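Local coordinates for 3-oxoacyl-[acyl-carrier-protein] synthase, mitochondrial (Arabidopsis thaliana, PDB 2IX4), which catalyses the condensation step of mitochondrial fatty acid synthesis, extending acyl chains bound to acyl carrier protein by two carbons taken from malonyl-ACP, at residues Ser307-Cys310 with Pro311-Asp315. Sequence-based numbering, arbitrary orientation.
Sequences SGLC and PNQID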
loop_
_atom_site.group_PDB
_atom_site.type_symbol
_atom_site.label_atom_id
_atom_site.label_comp_id
_atom_site.label_asym_id
_atom_site.label_seq_id
_atom_site.Cartn_x
_atom_site.Cartn_y
_atom_site.Cartn_z
ATOM N N SER A 307 14.992 2.378 20.006
ATOM C CA SER A 307 14.665 1.773 21.296
ATOM C C SER A 307 15.637 2.201 22.391
ATOM O O SER A 307 15.341 2.062 23.579
ATOM C CB SER A 307 14.656 0.249 21.177
ATOM O OG SER A 307 15.954 -0.239 20.875
ATOM N N GLY A 308 16.796 2.717 21.980
ATOM C CA GLY A 308 17.856 3.109 22.903
ATOM C C GLY A 308 18.597 1.912 23.471
ATOM O O GLY A 308 19.240 2.014 24.517
ATOM N N LEU A 309 18.506 0.779 22.775
ATOM C CA LEU A 309 19.132 -0.467 23.213
ATOM C C LEU A 309 20.378 -0.796 22.403
ATOM O O LEU A 309 20.474 -0.449 21.222
ATOM C CB LEU A 309 18.138 -1.632 23.134
ATOM C CG LEU A 309 16.921 -1.590 24.066
ATOM C CD1 LEU A 309 15.899 -2.641 23.673
ATOM C CD2 LEU A 309 17.321 -1.747 25.530
ATOM N N CYS A 310 21.327 -1.461 23.058
ATOM C CA CYS A 310 22.539 -1.953 22.411
ATOM C C CYS A 310 22.271 -3.328 21.791
ATOM O O CYS A 310 21.356 -4.035 22.234
ATOM C CB CYS A 310 23.680 -2.041 23.430
ATOM S SG CYS A 310 24.228 -0.442 24.071
ATOM N N PRO A 311 23.054 -3.709 20.760
ATOM C CA PRO A 311 22.905 -5.032 20.145
ATOM C C PRO A 311 22.895 -6.179 21.163
ATOM O O PRO A 311 22.084 -7.100 21.035
ATOM C CB PRO A 311 24.135 -5.130 19.236
ATOM C CG PRO A 311 24.426 -3.728 18.870
ATOM C CD PRO A 311 24.105 -2.916 20.092
ATOM N N ASN A 312 23.768 -6.103 22.168
ATOM C CA ASN A 312 23.882 -7.148 23.194
ATOM C C ASN A 312 22.655 -7.294 24.107
ATOM O O ASN A 312 22.556 -8.253 24.879
ATOM C CB ASN A 312 25.165 -6.969 24.022
ATOM C CG ASN A 312 25.235 -5.620 24.731
ATOM O OD1 ASN A 312 24.273 -5.178 25.363
ATOM N ND2 ASN A 312 26.391 -4.969 24.643
ATOM N N GLN A 313 21.730 -6.340 24.013
ATOM C CA GLN A 313 20.502 -6.360 24.808
ATOM C C GLN A 313 19.330 -7.021 24.080
ATOM O O GLN A 313 18.204 -7.020 24.582
ATOM C CB GLN A 313 20.130 -4.946 25.262
ATOM C CG GLN A 313 21.020 -4.398 26.374
ATOM C CD GLN A 313 20.751 -2.936 26.674
ATOM O OE1 GLN A 313 20.939 -2.069 25.820
ATOM N NE2 GLN A 313 20.319 -2.654 27.898
ATOM N N ILE A 314 19.600 -7.595 22.909
ATOM C CA ILE A 314 18.568 -8.269 22.121
ATOM C C ILE A 314 18.616 -9.778 22.350
ATOM O O ILE A 314 19.619 -10.434 22.068
ATOM C CB ILE A 314 18.662 -7.921 20.605
ATOM C CG1 ILE A 314 18.623 -6.402 20.382
ATOM C CG2 ILE A 314 17.559 -8.620 19.805
ATOM C CD1 ILE A 314 17.430 -5.677 21.011
ATOM N N ASP A 315 17.518 -10.313 22.870
ATOM C CA ASP A 315 17.448 -11.719 23.254
ATOM C C ASP A 315 17.121 -12.643 22.085
ATOM O O ASP A 315 17.731 -13.706 21.947
ATOM C CB ASP A 315 16.432 -11.916 24.385
ATOM C CG ASP A 315 16.888 -11.304 25.696
ATOM O OD1 ASP A 315 18.101 -11.058 25.868
ATOM O OD2 ASP A 315 16.028 -11.074 26.566
HETATM O O HOH W 1 21.638 0.677 26.664
#
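At the start of the short 3-10 turn 311-313, C310 and Q313 join through two hydrogen bonds, one of which resembles the side-chain-to-backbone half of a capping box. The N-H of C310, the residue just before the 3-10 segment, is taken up by OE1 of Q313, three residues on. The bond from C310 N to Q313 OE1 is 2.9 Å long and almost straight at 176°, with the donor lying in the plane of the amide carbonyl. In the other direction the partner is backbone: Q313 N donates to C310 O over 2.9 Å, closing the turn. Glutamine suits this place because it is long enough to bring an amide oxygen back to a main-chain N-H three residues earlier; with CG beside its own backbone N (chi1 -74°), the extended chain beyond carries the amide back to the N-H of C310. A water gives OE1 of Q313 a second donor at 3.0 Å and reaches G308 O weakly.

L309 passes Q313 at about a right angle, and its CD2 lies over one face of the Q313 amide, 3.6 Å from OE1. P311 fits the first position of the turn: its ring holds phi near the helical value, and it has no N-H to be satisfied. Its side chain packs on L304 and F339. This loop leads from helix 294-307 into strand 316-318 of the thiolase-like fold, leaving the helix at G308, whose positive phi glycine adopts readily. On the inner side, CD1 of L309 meets CD1 of I314 at 4.3 Å, and the buried isoleucine continues the apolar packing against L304, F339 and L427. On the outer side, the amide of N312 reaches back over C310, with OD1 3.7 Å from C310 CB.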